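Local coordinates for organic hydroperoxide resistance protein (PDB 1USP), which probably detoxifies organic hydroperoxides by reducing them to alcohols through a pair of reactive cysteines, as in other Ohr peroxidases of the OsmC family, at residues L94-E99 with N129-R134. Sequence-based numbering, arbitrary orientation.
Sequences LDVELE and NNVDVR
Arg134 carries most of the polar contact, reaching across to Asp95 and Glu97 on the neighbouring strand. Its guanidinium meets the Asp95 carboxylate end-on: NH1 bonds to Asp95 OD1 at 2.9 Å and NH2 to Asp95 OD2, both nearly straight, with the two planes only 22° apart. Glu97 is gripped side-on instead, NE and NH2 of Arg134 converging on its OE2, with NE to OE2 at 3.0 Å. The carboxylate of Glu97 is turned steeply, 66° from the guanidinium plane. A bend at chi3 (-69°) folds the arginine back over the strand, where Val96 O lies off-centre over one face of its guanidinium. Glu97 OE1 turns to Arg82 and Lys136, extending the charge network over this face of the sheet.

The backbones pair in parallel where Arg134 enters its strand. Arg134 N donates to Val96 O at 3.0 Å, and Leu98 N donates to Arg134 O at 2.8 Å, bracketing Glu97. Before Arg134 the chain makes an inverse gamma turn centred on Asp132, the backbones lie further apart, and three waters bridge them: one links Leu94 O to Asn130 O, a second joins the same carbonyl to Asp132 N, and a third connects Val96 N with Asp95 OD1 and, weakly, Asp132 O.

On the other side of the strand the contact is apolar. Val131 CG1 lies against Val96 CG2 at 3.7 Å, and Val133 CG1 touches Leu98 CD1 at 4.0 Å.

Within the chain, strand 91-101 is the middle of three in a mixed sheet of the OsmC/Ohr fold, antiparallel to 78-88 and parallel to 134-137. Val96, Leu98 and Val133 pack on Tyr54 of helix 46-68, which carries Cys57, disulfide partner of Cys121; Leu98 and Val133 also meet helix 107-120, and Leu94 and Val131 touch the other subunit of the dimer.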
loop_
_atom_site.group_PDB
_atom_site.type_symbol
_atom_site.label_atom_id
_atom_site.label_comp_id
_atom_site.label_asym_id
_atom_site.label_seq_id
_atom_site.Cartn_x
_atom_site.Cartn_y
_atom_site.Cartn_z
ATOM N N LEU A 94 2.467 1.980 -11.296
ATOM C CA LEU A 94 2.707 0.693 -10.665
ATOM C C LEU A 94 2.384 -0.439 -11.622
ATOM O O LEU A 94 1.386 -0.406 -12.343
ATOM C CB LEU A 94 1.860 0.544 -9.392
ATOM C CG LEU A 94 2.157 1.581 -8.304
ATOM C CD1 LEU A 94 1.293 1.322 -7.093
ATOM C CD2 LEU A 94 3.632 1.609 -7.896
ATOM N N ASP A 95 3.240 -1.445 -11.593
ATOM C CA ASP A 95 3.067 -2.668 -12.331
ATOM C C ASP A 95 2.853 -3.764 -11.283
ATOM O O ASP A 95 3.639 -3.894 -10.351
ATOM C CB ASP A 95 4.320 -2.875 -13.185
ATOM C CG ASP A 95 4.380 -4.223 -13.842
ATOM O OD1 ASP A 95 3.542 -4.507 -14.724
ATOM O OD2 ASP A 95 5.281 -5.041 -13.565
ATOM N N VAL A 96 1.773 -4.525 -11.391
ATOM C CA VAL A 96 1.404 -5.461 -10.332
ATOM C C VAL A 96 1.090 -6.871 -10.825
ATOM O O VAL A 96 0.293 -7.051 -11.734
ATOM C CB VAL A 96 0.164 -4.953 -9.562
ATOM C CG1 VAL A 96 -0.287 -5.979 -8.499
ATOM C CG2 VAL A 96 0.459 -3.610 -8.911
ATOM N N GLU A 97 1.689 -7.873 -10.206
ATOM C CA GLU A 97 1.197 -9.239 -10.384
ATOM C C GLU A 97 0.977 -9.920 -9.068
ATOM O O GLU A 97 1.685 -9.668 -8.089
ATOM C CB GLU A 97 2.056 -10.058 -11.340
ATOM C CG GLU A 97 3.464 -10.366 -10.937
ATOM C CD GLU A 97 4.170 -11.221 -11.990
ATOM O OE1 GLU A 97 4.828 -12.200 -11.629
ATOM O OE2 GLU A 97 4.070 -10.910 -13.193
ATOM N N LEU A 98 -0.051 -10.757 -9.028
ATOM C CA LEU A 98 -0.416 -11.481 -7.821
ATOM C C LEU A 98 -0.387 -12.954 -8.149
ATOM O O LEU A 98 -1.019 -13.377 -9.109
ATOM C CB LEU A 98 -1.789 -11.069 -7.356
ATOM C CG LEU A 98 -1.948 -9.554 -7.161
ATOM C CD1 LEU A 98 -3.380 -9.199 -6.989
ATOM C CD2 LEU A 98 -1.123 -9.066 -5.978
ATOM N N GLU A 99 0.361 -13.726 -7.363
ATOM C CA GLU A 99 0.568 -15.152 -7.622
ATOM C C GLU A 99 0.140 -15.957 -6.425
ATOM O O GLU A 99 0.736 -15.842 -5.366
ATOM C CB GLU A 99 2.048 -15.430 -7.933
ATOM C CG GLU A 99 2.384 -16.894 -8.243
ATOM C CD GLU A 99 3.858 -17.098 -8.536
ATOM O OE1 GLU A 99 4.357 -16.558 -9.543
ATOM O OE2 GLU A 99 4.533 -17.792 -7.754
ATOM N N ASN A 129 -8.714 -0.786 -13.874
ATOM C CA ASN A 129 -8.557 -0.026 -15.127
ATOM C C ASN A 129 -7.356 0.932 -15.199
ATOM O O ASN A 129 -7.104 1.524 -16.254
ATOM C CB ASN A 129 -9.868 0.709 -15.473
ATOM C CG ASN A 129 -11.101 -0.152 -15.228
ATOM O OD1 ASN A 129 -11.194 -1.293 -15.711
ATOM N ND2 ASN A 129 -12.053 0.381 -14.458
ATOM N N ASN A 130 -6.611 1.089 -14.099
ATOM C CA ASN A 130 -5.391 1.903 -14.087
ATOM C C ASN A 130 -4.145 1.024 -14.113
ATOM O O ASN A 130 -3.150 1.337 -14.791
ATOM C CB ASN A 130 -5.336 2.793 -12.834
ATOM C CG ASN A 130 -6.473 3.805 -12.768
ATOM O OD1 ASN A 130 -6.874 4.373 -13.783
ATOM N ND2 ASN A 130 -6.992 4.030 -11.573
ATOM N N VAL A 131 -4.187 -0.054 -13.332
ATOM C CA VAL A 131 -3.091 -1.001 -13.236
ATOM C C VAL A 131 -3.509 -2.293 -13.941
ATOM O O VAL A 131 -4.570 -2.852 -13.651
ATOM C CB VAL A 131 -2.744 -1.297 -11.775
ATOM C CG1 VAL A 131 -1.590 -2.318 -11.680
ATOM C CG2 VAL A 131 -2.383 0.010 -11.031
ATOM N N ASP A 132 -2.676 -2.754 -14.864
ATOM C CA ASP A 132 -2.893 -4.001 -15.619
ATOM C C ASP A 132 -2.484 -5.218 -14.798
ATOM O O ASP A 132 -1.500 -5.904 -15.099
ATOM C CB ASP A 132 -2.132 -3.939 -16.962
ATOM C CG ASP A 132 -2.496 -5.091 -17.920
ATOM O OD1 ASP A 132 -3.389 -5.926 -17.609
ATOM O OD2 ASP A 132 -1.927 -5.228 -19.021
ATOM N N VAL A 133 -3.269 -5.508 -13.766
ATOM C CA VAL A 133 -2.925 -6.516 -12.787
ATOM C C VAL A 133 -2.870 -7.890 -13.477
ATOM O O VAL A 133 -3.694 -8.199 -14.310
ATOM C CB VAL A 133 -3.949 -6.539 -11.615
ATOM C CG1 VAL A 133 -3.614 -7.635 -10.622
ATOM C CG2 VAL A 133 -3.994 -5.183 -10.909
ATOM N N ARG A 134 -1.862 -8.679 -13.146
ATOM C CA ARG A 134 -1.725 -10.034 -13.646
ATOM C C ARG A 134 -1.992 -11.001 -12.516
ATOM O O ARG A 134 -1.324 -10.941 -11.486
ATOM C CB ARG A 134 -0.310 -10.241 -14.189
ATOM C CG ARG A 134 0.033 -9.330 -15.352
ATOM C CD ARG A 134 1.365 -9.627 -16.029
ATOM N NE ARG A 134 2.543 -9.321 -15.200
ATOM C CZ ARG A 134 2.963 -8.095 -14.889
ATOM N NH1 ARG A 134 2.322 -7.030 -15.326
ATOM N NH2 ARG A 134 4.038 -7.937 -14.119
HETATM O O HOH W 1 -0.058 1.072 -14.075
HETATM O O HOH W 2 0.146 -1.393 -15.114
HETATM O O HOH W 3 0.577 -4.171 -14.025
#